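Side-chain contacts in putative sulfurtransferase DsrE (Allochromatium vinosum, PDB 2HY5), which is of unknown function but may take part in oxidising intracellular sulfur, probably as a sulfurtransferase that carries sulfur as a persulfide: residues I34-F39 with K106-G111; D42-S47 with M75-A80; G91-S94 with A100-I103. All coordinates share one frame; numbering follows the deposited sequence.

Contact 1: I34-F39 with K106-G111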
ATOM      1  N   ILE A  34     -27.553  -1.080  -4.484  1.00  9.82           N
ATOM      2  CA  ILE A  34     -26.278  -0.442  -4.200  1.00 10.83           C
ATOM      3  C   ILE A  34     -26.637   1.032  -4.338  1.00 11.13           C
ATOM      4  O   ILE A  34     -26.807   1.546  -5.444  1.00 12.39           O
ATOM      5  CB  ILE A  34     -25.184  -0.841  -5.213  1.00 12.32           C
ATOM      6  CG1 ILE A  34     -24.801  -2.308  -4.991  1.00 12.30           C
ATOM      7  CG2 ILE A  34     -23.953   0.056  -5.044  1.00 13.30           C
ATOM      8  CD1 ILE A  34     -23.699  -2.812  -5.897  1.00 14.77           C
ATOM      9  N   PHE A  35     -26.797   1.687  -3.196  1.00  8.95           N
ATOM     10  CA  PHE A  35     -27.184   3.087  -3.139  1.00  9.30           C
ATOM     11  C   PHE A  35     -26.158   4.011  -3.782  1.00 10.10           C
ATOM     12  O   PHE A  35     -26.519   5.014  -4.399  1.00 10.40           O
ATOM     13  CB  PHE A  35     -27.409   3.494  -1.683  1.00 12.15           C
ATOM     14  CG  PHE A  35     -27.901   4.900  -1.516  1.00 14.05           C
ATOM     15  CD1 PHE A  35     -29.240   5.211  -1.726  1.00 16.59           C
ATOM     16  CD2 PHE A  35     -27.024   5.913  -1.155  1.00 14.31           C
ATOM     17  CE1 PHE A  35     -29.700   6.515  -1.575  1.00 18.32           C
ATOM     18  CE2 PHE A  35     -27.470   7.222  -1.003  1.00 17.48           C
ATOM     19  CZ  PHE A  35     -28.811   7.524  -1.212  1.00 18.00           C
ATOM     20  N   ARG A  36     -24.880   3.673  -3.637  1.00  8.93           N
ATOM     21  CA  ARG A  36     -23.821   4.495  -4.202  1.00  7.70           C
ATOM     22  C   ARG A  36     -22.472   3.794  -4.094  1.00  7.63           C
ATOM     23  O   ARG A  36     -22.222   3.063  -3.138  1.00  8.44           O
ATOM     24  CB  ARG A  36     -23.769   5.837  -3.460  1.00  9.69           C
ATOM     25  CG  ARG A  36     -22.679   6.821  -3.910  1.00  8.40           C
ATOM     26  CD  ARG A  36     -22.951   8.199  -3.300  1.00 11.16           C
ATOM     27  NE  ARG A  36     -24.226   8.715  -3.791  1.00  9.97           N
ATOM     28  CZ  ARG A  36     -25.108   9.397  -3.067  1.00 11.20           C
ATOM     29  NH1 ARG A  36     -24.874   9.671  -1.792  1.00 10.56           N
ATOM     30  NH2 ARG A  36     -26.249   9.781  -3.624  1.00 11.54           N
ATOM     31  N   VAL A  37     -21.632   4.001  -5.101  1.00  7.92           N
ATOM     32  CA  VAL A  37     -20.282   3.457  -5.126  1.00  8.83           C
ATOM     33  C   VAL A  37     -19.440   4.720  -5.031  1.00  9.27           C
ATOM     34  O   VAL A  37     -19.474   5.566  -5.927  1.00  8.47           O
ATOM     35  CB  VAL A  37     -19.970   2.733  -6.453  1.00  9.28           C
ATOM     36  CG1 VAL A  37     -18.565   2.147  -6.404  1.00  9.75           C
ATOM     37  CG2 VAL A  37     -20.987   1.634  -6.700  1.00 10.18           C
ATOM     38  N   PHE A  38     -18.704   4.856  -3.936  1.00  7.71           N
ATOM     39  CA  PHE A  38     -17.903   6.046  -3.717  1.00  8.62           C
ATOM     40  C   PHE A  38     -16.406   5.772  -3.789  1.00  8.14           C
ATOM     41  O   PHE A  38     -15.895   4.897  -3.095  1.00  8.73           O
ATOM     42  CB  PHE A  38     -18.264   6.652  -2.358  1.00  7.62           C
ATOM     43  CG  PHE A  38     -17.735   8.037  -2.155  1.00  7.78           C
ATOM     44  CD1 PHE A  38     -16.424   8.245  -1.742  1.00  9.23           C
ATOM     45  CD2 PHE A  38     -18.542   9.141  -2.409  1.00  9.33           C
ATOM     46  CE1 PHE A  38     -15.922   9.534  -1.585  1.00  9.30           C
ATOM     47  CE2 PHE A  38     -18.054  10.436  -2.257  1.00  9.52           C
ATOM     48  CZ  PHE A  38     -16.740  10.635  -1.845  1.00 11.55           C
ATOM     49  N   PHE A  39     -15.716   6.519  -4.646  1.00  4.94           N
ATOM     50  CA  PHE A  39     -14.276   6.356  -4.802  1.00  6.27           C
ATOM     51  C   PHE A  39     -13.544   7.459  -4.055  1.00  7.14           C
ATOM     52  O   PHE A  39     -13.778   8.647  -4.289  1.00  6.62           O
ATOM     53  CB  PHE A  39     -13.897   6.365  -6.286  1.00  6.51           C
ATOM     54  CG  PHE A  39     -14.540   5.262  -7.078  1.00  6.89           C
ATOM     55  CD1 PHE A  39     -15.804   5.428  -7.633  1.00  6.98           C
ATOM     56  CD2 PHE A  39     -13.898   4.043  -7.238  1.00  4.30           C
ATOM     57  CE1 PHE A  39     -16.416   4.393  -8.343  1.00  7.31           C
ATOM     58  CE2 PHE A  39     -14.499   3.005  -7.945  1.00  7.88           C
ATOM     59  CZ  PHE A  39     -15.761   3.181  -8.495  1.00  8.04           C
ATOM     60  N   LYS A 106     -19.512   8.032 -17.263  1.00  9.75           N
ATOM     61  CA  LYS A 106     -20.432   7.330 -16.368  1.00 11.48           C
ATOM     62  C   LYS A 106     -20.224   7.690 -14.895  1.00 10.82           C
ATOM     63  O   LYS A 106     -21.076   7.405 -14.049  1.00 11.96           O
ATOM     64  CB  LYS A 106     -20.297   5.815 -16.546  1.00 21.66           C
ATOM     65  CG  LYS A 106     -21.323   5.210 -17.491  1.00 27.44           C
ATOM     66  CD  LYS A 106     -22.737   5.417 -16.955  1.00 29.73           C
ATOM     67  CE  LYS A 106     -23.779   4.807 -17.876  1.00 34.50           C
ATOM     68  NZ  LYS A 106     -23.683   5.372 -19.247  1.00 36.44           N
ATOM     69  N   PHE A 107     -19.092   8.313 -14.589  1.00  9.43           N
ATOM     70  CA  PHE A 107     -18.786   8.702 -13.217  1.00  8.80           C
ATOM     71  C   PHE A 107     -19.064  10.187 -13.003  1.00  8.79           C
ATOM     72  O   PHE A 107     -19.018  10.979 -13.944  1.00  9.03           O
ATOM     73  CB  PHE A 107     -17.304   8.454 -12.900  1.00  8.03           C
ATOM     74  CG  PHE A 107     -16.864   7.021 -13.046  1.00  8.03           C
ATOM     75  CD1 PHE A 107     -16.762   6.428 -14.300  1.00  7.55           C
ATOM     76  CD2 PHE A 107     -16.509   6.278 -11.923  1.00  8.41           C
ATOM     77  CE1 PHE A 107     -16.302   5.121 -14.432  1.00  9.42           C
ATOM     78  CE2 PHE A 107     -16.049   4.977 -12.046  1.00 10.15           C
ATOM     79  CZ  PHE A 107     -15.947   4.395 -13.302  1.00 10.37           C
ATOM     80  N   ARG A 108     -19.348  10.567 -11.763  1.00  8.67           N
ATOM     81  CA  ARG A 108     -19.573  11.973 -11.457  1.00  9.27           C
ATOM     82  C   ARG A 108     -18.678  12.398 -10.301  1.00  9.91           C
ATOM     83  O   ARG A 108     -18.427  11.619  -9.385  1.00 10.52           O
ATOM     84  CB  ARG A 108     -21.048  12.242 -11.121  1.00 10.49           C
ATOM     85  CG  ARG A 108     -21.559  11.694  -9.787  1.00 13.11           C
ATOM     86  CD  ARG A 108     -23.063  11.994  -9.640  1.00 14.57           C
ATOM     87  NE  ARG A 108     -23.647  11.477  -8.402  1.00 13.75           N
ATOM     88  CZ  ARG A 108     -23.675  12.135  -7.244  1.00 13.21           C
ATOM     89  NH1 ARG A 108     -23.157  13.350  -7.147  1.00 16.44           N
ATOM     90  NH2 ARG A 108     -24.219  11.570  -6.173  1.00 14.27           N
ATOM     91  N   ILE A 109     -18.167  13.623 -10.373  1.00  7.47           N
ATOM     92  CA  ILE A 109     -17.316  14.171  -9.320  1.00  9.17           C
ATOM     93  C   ILE A 109     -18.199  14.946  -8.355  1.00  9.92           C
ATOM     94  O   ILE A 109     -18.957  15.823  -8.765  1.00 10.69           O
ATOM     95  CB  ILE A 109     -16.242  15.130  -9.902  1.00 22.58           C
ATOM     96  CG1 ILE A 109     -14.962  14.361 -10.228  1.00 26.24           C
ATOM     97  CG2 ILE A 109     -15.899  16.216  -8.890  1.00 26.15           C
ATOM     98  CD1 ILE A 109     -15.173  13.065 -10.927  1.00 29.14           C
ATOM     99  N   SER A 110     -18.112  14.621  -7.073  1.00 11.60           N
ATOM    100  CA  SER A 110     -18.924  15.315  -6.089  1.00 13.52           C
ATOM    101  C   SER A 110     -18.240  15.398  -4.732  1.00 12.67           C
ATOM    102  O   SER A 110     -17.117  14.924  -4.560  1.00 12.63           O
ATOM    103  CB  SER A 110     -20.277  14.622  -5.949  1.00 16.77           C
ATOM    104  OG  SER A 110     -21.179  15.454  -5.247  1.00 23.97           O
ATOM    105  N   GLY A 111     -18.933  15.999  -3.770  1.00 12.71           N
ATOM    106  CA  GLY A 111     -18.384  16.161  -2.436  1.00 11.10           C
ATOM    107  C   GLY A 111     -18.323  14.913  -1.576  1.00 11.89           C
ATOM    108  O   GLY A 111     -19.054  13.942  -1.785  1.00  9.40           O
TER
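F39 and F107 meet obliquely, their ring planes 55° apart and their centroids 5.7 Å from each other. F39 CE1 comes to 3.8 Å from F107 CE2, and F39 CZ lies in the plane of the F107 ring, at its edge. F39 on its strand and F107 just ahead of R108 both have CG anti to the carbonyl carbon (chi1 -60° in each), and the rings meet across the strand between them. F38 uses its rim instead: CE2 is 3.7 Å from G111 O, which lies near the ring plane, so the oxygen faces C-H groups and not the pi cloud. The arginines R36 and R108 cross with their guanidinium planes nearly perpendicular, NH2 of R36 being 3.7 Å from NH2 of R108, at the edge of the R108 group. D74 pairs with both, OD2 with R36 NE and OD1 with R108 NE, and probably offsets much of their mutual repulsion. On one face of the R36 guanidinium rests F35 CE2. The side chain of F38 also lies about 4 Å from that of C78. In this parallel sheet strand 75-78 runs between 33-39 and 108-110, so these side chains reach past a strand, while helix 113-121 packs on F35 and F38.

Contact 2: D42-S47 with M75-A80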
ATOM      1  N   ASP A  42      -6.760   7.127  -3.615  1.00  5.88           N
ATOM      2  CA  ASP A  42      -6.358   6.737  -4.970  1.00  8.42           C
ATOM      3  C   ASP A  42      -7.509   6.058  -5.710  1.00  7.54           C
ATOM      4  O   ASP A  42      -7.426   5.808  -6.912  1.00  7.86           O
ATOM      5  CB  ASP A  42      -5.156   5.790  -4.926  1.00 14.33           C
ATOM      6  CG  ASP A  42      -3.829   6.521  -4.991  1.00 19.72           C
ATOM      7  OD1 ASP A  42      -3.832   7.771  -5.027  1.00 21.63           O
ATOM      8  OD2 ASP A  42      -2.780   5.840  -5.008  1.00 22.13           O
ATOM      9  N   GLY A  43      -8.581   5.760  -4.983  1.00  6.12           N
ATOM     10  CA  GLY A  43      -9.737   5.133  -5.593  1.00  6.18           C
ATOM     11  C   GLY A  43     -10.310   5.981  -6.712  1.00  5.90           C
ATOM     12  O   GLY A  43     -10.922   5.457  -7.641  1.00  5.10           O
ATOM     13  N   VAL A  44     -10.115   7.293  -6.639  1.00  7.58           N
ATOM     14  CA  VAL A  44     -10.644   8.170  -7.680  1.00  7.76           C
ATOM     15  C   VAL A  44     -10.076   7.837  -9.061  1.00  7.53           C
ATOM     16  O   VAL A  44     -10.686   8.162 -10.082  1.00  7.79           O
ATOM     17  CB  VAL A  44     -10.360   9.666  -7.365  1.00  6.03           C
ATOM     18  CG1 VAL A  44     -11.006  10.045  -6.034  1.00  8.40           C
ATOM     19  CG2 VAL A  44      -8.859   9.918  -7.327  1.00  6.21           C
ATOM     20  N   ASN A  45      -8.926   7.169  -9.095  1.00  6.47           N
ATOM     21  CA  ASN A  45      -8.295   6.823 -10.363  1.00  7.18           C
ATOM     22  C   ASN A  45      -9.033   5.731 -11.148  1.00  7.41           C
ATOM     23  O   ASN A  45      -8.640   5.384 -12.265  1.00  6.86           O
ATOM     24  CB  ASN A  45      -6.830   6.431 -10.119  1.00 10.56           C
ATOM     25  CG  ASN A  45      -5.970   7.622  -9.690  1.00 14.59           C
ATOM     26  OD1 ASN A  45      -4.923   7.454  -9.059  1.00 15.96           O
ATOM     27  ND2 ASN A  45      -6.406   8.826 -10.043  1.00 13.37           N
ATOM     28  N   ASN A  46     -10.106   5.198 -10.566  1.00  5.36           N
ATOM     29  CA  ASN A  46     -10.909   4.178 -11.238  1.00  7.15           C
ATOM     30  C   ASN A  46     -11.893   4.847 -12.187  1.00  7.39           C
ATOM     31  O   ASN A  46     -12.664   4.168 -12.864  1.00  7.68           O
ATOM     32  CB  ASN A  46     -11.727   3.377 -10.226  1.00  5.61           C
ATOM     33  CG  ASN A  46     -10.906   2.348  -9.502  1.00  6.99           C
ATOM     34  OD1 ASN A  46     -10.551   1.317 -10.067  1.00 12.08           O
ATOM     35  ND2 ASN A  46     -10.593   2.622  -8.242  1.00  7.76           N
ATOM     36  N   SER A  47     -11.858   6.174 -12.241  1.00  7.53           N
ATOM     37  CA  SER A  47     -12.807   6.906 -13.071  1.00  7.93           C
ATOM     38  C   SER A  47     -12.255   7.561 -14.331  1.00  7.95           C
ATOM     39  O   SER A  47     -12.983   8.278 -15.017  1.00  9.39           O
ATOM     40  CB  SER A  47     -13.502   7.976 -12.231  1.00  7.25           C
ATOM     41  OG  SER A  47     -12.597   8.995 -11.849  1.00  8.98           O
ATOM     42  N   MET A  75     -22.137   6.257  -9.360  1.00 10.00           N
ATOM     43  CA  MET A  75     -20.705   6.155  -9.108  1.00 10.29           C
ATOM     44  C   MET A  75     -20.184   7.557  -8.856  1.00 11.46           C
ATOM     45  O   MET A  75     -20.219   8.411  -9.744  1.00 10.38           O
ATOM     46  CB  MET A  75     -20.026   5.551 -10.329  1.00 13.66           C
ATOM     47  CG  MET A  75     -20.767   4.350 -10.863  1.00 16.04           C
ATOM     48  SD  MET A  75     -19.864   2.835 -10.592  1.00 20.09           S
ATOM     49  CE  MET A  75     -19.070   2.760 -11.983  1.00  8.97           C
ATOM     50  N   VAL A  76     -19.694   7.785  -7.643  1.00  6.84           N
ATOM     51  CA  VAL A  76     -19.216   9.101  -7.260  1.00  6.12           C
ATOM     52  C   VAL A  76     -17.731   9.129  -6.935  1.00  8.02           C
ATOM     53  O   VAL A  76     -17.206   8.240  -6.258  1.00  4.55           O
ATOM     54  CB  VAL A  76     -20.016   9.618  -6.042  1.00 10.70           C
ATOM     55  CG1 VAL A  76     -19.665  11.074  -5.745  1.00 12.24           C
ATOM     56  CG2 VAL A  76     -21.510   9.463  -6.311  1.00 14.35           C
ATOM     57  N   VAL A  77     -17.065  10.164  -7.436  1.00  8.33           N
ATOM     58  CA  VAL A  77     -15.636  10.373  -7.216  1.00  8.61           C
ATOM     59  C   VAL A  77     -15.443  11.636  -6.379  1.00  8.29           C
ATOM     60  O   VAL A  77     -15.948  12.706  -6.728  1.00  8.15           O
ATOM     61  CB  VAL A  77     -14.904  10.533  -8.564  1.00 15.14           C
ATOM     62  CG1 VAL A  77     -13.433  10.833  -8.336  1.00 16.74           C
ATOM     63  CG2 VAL A  77     -15.079   9.267  -9.395  1.00 14.37           C
ATOM     64  N   CYS A  78     -14.716  11.510  -5.270  1.00  8.55           N
ATOM     65  CA  CYS A  78     -14.465  12.640  -4.380  1.00  8.61           C
ATOM     66  C   CYS A  78     -13.717  13.768  -5.088  1.00  7.92           C
ATOM     67  O   CYS A  78     -12.643  13.554  -5.651  1.00  7.50           O
ATOM     68  CB  CYS A  78     -13.650  12.188  -3.171  1.00  9.20           C
ATOM     69  SG  CYS A  78     -13.244  13.539  -2.054  1.00 17.51           S
ATOM     70  N   VAL A  79     -14.275  14.973  -5.042  1.00  8.65           N
ATOM     71  CA  VAL A  79     -13.647  16.114  -5.700  1.00  9.50           C
ATOM     72  C   VAL A  79     -12.286  16.487  -5.114  1.00 10.25           C
ATOM     73  O   VAL A  79     -11.349  16.785  -5.854  1.00  8.57           O
ATOM     74  CB  VAL A  79     -14.574  17.357  -5.667  1.00 14.20           C
ATOM     75  CG1 VAL A  79     -14.798  17.813  -4.231  1.00 14.35           C
ATOM     76  CG2 VAL A  79     -13.969  18.474  -6.496  1.00 13.04           C
ATOM     77  N   ALA A  80     -12.176  16.469  -3.788  1.00 12.34           N
ATOM     78  CA  ALA A  80     -10.928  16.815  -3.110  1.00 12.41           C
ATOM     79  C   ALA A  80      -9.813  15.856  -3.503  1.00 11.64           C
ATOM     80  O   ALA A  80      -8.713  16.276  -3.875  1.00 11.01           O
ATOM     81  CB  ALA A  80     -11.132  16.788  -1.600  1.00 13.72           C
TER
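V44 O takes two hydrogen bonds from S47, and the side chains of both residues close on V77. The hydroxyl bond is the short one: S47 OG reaches V44 O at 2.7 Å, nearly in line with the carbonyl, and S47 N adds a longer bond of 3.2 Å to V44 O. With chi1 at 68°, OG of S47 sits between its own N and carbonyl carbon, folded back over the turn. One residue earlier the pattern recurs: N46 ND2 and N46 N both donate to G43 O, the amide NH2 bond being 2.9 Å long with its donor tilted 17° from the carbonyl plane.

V77 is held between two neighbours, one for each methyl. CG1 of V77 presses on V44, 3.4 Å from V44 CB and equally near V44 CG1, while CG2 of V77 lies 3.5 Å from S47 CB; these carbon pairs are closer than usual van der Waals contact. V44 CG1 also approaches C78 O at 3.9 Å. An alanine in place of S47 would probably cost V44 O its short hydroxyl bond, leaving the longer one from the backbone N as the bond between the two residues, and would lose the touch of OG on V77 CG2. C78, by similarity the cysteine that carries the persulfide, is the N-cap of the following helix, its SG bonding to a backbone N there. The 3-10 turn 42-46 thus packs on the end of strand 75-78 where it passes into helix 79-85, whose A81 and R85 touch V44 and whose A82 touches V77.

Contact 3: G91-S94 with A100-I103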
ATOM      1  N   GLY A  91     -16.463  20.787 -15.541  1.00 20.16           N
ATOM      2  CA  GLY A  91     -16.511  21.849 -14.550  1.00 20.02           C
ATOM      3  C   GLY A  91     -15.157  22.138 -13.933  1.00 20.36           C
ATOM      4  O   GLY A  91     -14.734  23.294 -13.842  1.00 20.64           O
ATOM      5  N   GLU A  92     -14.473  21.081 -13.510  1.00 16.55           N
ATOM      6  CA  GLU A  92     -13.157  21.210 -12.898  1.00 16.13           C
ATOM      7  C   GLU A  92     -12.139  21.831 -13.850  1.00 15.41           C
ATOM      8  O   GLU A  92     -11.345  22.679 -13.449  1.00 14.90           O
ATOM      9  CB  GLU A  92     -12.653  19.838 -12.442  1.00 19.45           C
ATOM     10  CG  GLU A  92     -13.401  19.246 -11.257  1.00 22.90           C
ATOM     11  CD  GLU A  92     -13.174  20.027  -9.977  1.00 25.43           C
ATOM     12  OE1 GLU A  92     -14.087  20.770  -9.558  1.00 25.92           O
ATOM     13  OE2 GLU A  92     -12.075  19.903  -9.395  1.00 27.50           O
ATOM     14  N   ALA A  93     -12.159  21.401 -15.110  1.00 16.36           N
ATOM     15  CA  ALA A  93     -11.222  21.917 -16.104  1.00 16.36           C
ATOM     16  C   ALA A  93     -11.343  23.433 -16.231  1.00 18.68           C
ATOM     17  O   ALA A  93     -10.336  24.144 -16.292  1.00 19.39           O
ATOM     18  CB  ALA A  93     -11.470  21.251 -17.457  1.00 17.46           C
ATOM     19  N   SER A  94     -12.578  23.921 -16.259  1.00 17.53           N
ATOM     20  CA  SER A  94     -12.838  25.353 -16.373  1.00 19.79           C
ATOM     21  C   SER A  94     -12.395  26.105 -15.122  1.00 20.93           C
ATOM     22  O   SER A  94     -11.701  27.120 -15.203  1.00 20.74           O
ATOM     23  CB  SER A  94     -14.331  25.594 -16.606  1.00 37.14           C
ATOM     24  OG  SER A  94     -14.629  26.977 -16.596  1.00 39.87           O
ATOM     25  N   ALA A 100      -7.786  20.058 -20.708  1.00 15.27           N
ATOM     26  CA  ALA A 100      -8.333  18.747 -21.042  1.00 13.14           C
ATOM     27  C   ALA A 100      -9.029  18.112 -19.843  1.00 11.63           C
ATOM     28  O   ALA A 100      -8.837  18.540 -18.707  1.00 10.99           O
ATOM     29  CB  ALA A 100      -7.221  17.834 -21.537  1.00 20.14           C
ATOM     30  N   THR A 101      -9.849  17.100 -20.115  1.00 11.66           N
ATOM     31  CA  THR A 101     -10.569  16.362 -19.075  1.00  9.47           C
ATOM     32  C   THR A 101     -10.206  14.891 -19.248  1.00  8.76           C
ATOM     33  O   THR A 101      -9.748  14.482 -20.315  1.00  9.45           O
ATOM     34  CB  THR A 101     -12.104  16.476 -19.221  1.00 13.92           C
ATOM     35  OG1 THR A 101     -12.510  15.840 -20.439  1.00 15.34           O
ATOM     36  CG2 THR A 101     -12.544  17.927 -19.242  1.00 12.96           C
ATOM     37  N   ASN A 102     -10.404  14.087 -18.209  1.00  8.64           N
ATOM     38  CA  ASN A 102     -10.089  12.672 -18.327  1.00  8.39           C
ATOM     39  C   ASN A 102     -11.108  11.762 -17.655  1.00  8.54           C
ATOM     40  O   ASN A 102     -10.979  10.544 -17.697  1.00 11.73           O
ATOM     41  CB  ASN A 102      -8.688  12.392 -17.769  1.00  8.03           C
ATOM     42  CG  ASN A 102      -8.595  12.638 -16.280  1.00  7.52           C
ATOM     43  OD1 ASN A 102      -9.411  13.357 -15.710  1.00  7.91           O
ATOM     44  ND2 ASN A 102      -7.589  12.050 -15.643  1.00  9.21           N
ATOM     45  N   ILE A 103     -12.140  12.340 -17.059  1.00  9.53           N
ATOM     46  CA  ILE A 103     -13.129  11.499 -16.397  1.00  8.83           C
ATOM     47  C   ILE A 103     -13.973  10.694 -17.384  1.00  9.60           C
ATOM     48  O   ILE A 103     -14.238  11.130 -18.508  1.00  9.21           O
ATOM     49  CB  ILE A 103     -14.072  12.327 -15.500  1.00 14.23           C
ATOM     50  CG1 ILE A 103     -14.767  11.396 -14.504  1.00 14.58           C
ATOM     51  CG2 ILE A 103     -15.109  13.062 -16.350  1.00 13.83           C
ATOM     52  CD1 ILE A 103     -15.823  12.074 -13.675  1.00 19.60           C
TER
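T101 turns its methyl to A93 through chi1 of 65°, which puts CG2 anti to the carbonyl carbon and beside the backbone N, while OG1 takes the place between N and carbonyl carbon. The methyl and the hydroxyl therefore serve different partners. CG2 meets A93 CB at 3.9 Å, methyl against methyl, and OG1 bonds to R49 NH2. A93 has just one side-chain atom to offer, and its CB points at the loop from helix 90-96, with A100 O, in that loop, 4.0 Å from the same carbon. V88 is a further neighbour of A93 and also ties down the loop beyond T101, where N102 OD1 accepts from V88 N and N102 ND2 donates to G86 O. A100 also packs on T101 of the second subunit, another copy of this protein. Contact between helix and loop is therefore light and mostly methyl packing, with one carbonyl oxygen against A93 CB and no hydrogen bond across it. A100 O is buried against A93 CB and finds no polar partner in the model, which probably carries a small energetic cost, since a methyl cannot donate a hydrogen bond to it.

How the contacts relate
Contacts 1 and 2 meet on the same sheet, with centres 8 Å apart. Strand 75-78 of contact 2 is flanked by both strands of contact 1: probable hydrogen bonds run from F39 N to V76 O and from V77 N to R108 O, each 2.8 Å. F107 CZ also packs 3.3 Å from N46 O. C78, the persulfide cysteine by similarity, belongs to contact 2, and F38 of contact 1 lies beside it. Contact 3 is more peripheral, its centre 13 Å from that of contact 2 and 17 Å from that of contact 1; I103 CG1 meets S47 O at 3.6 Å. Contacts 2 and 3 both touch the second subunit.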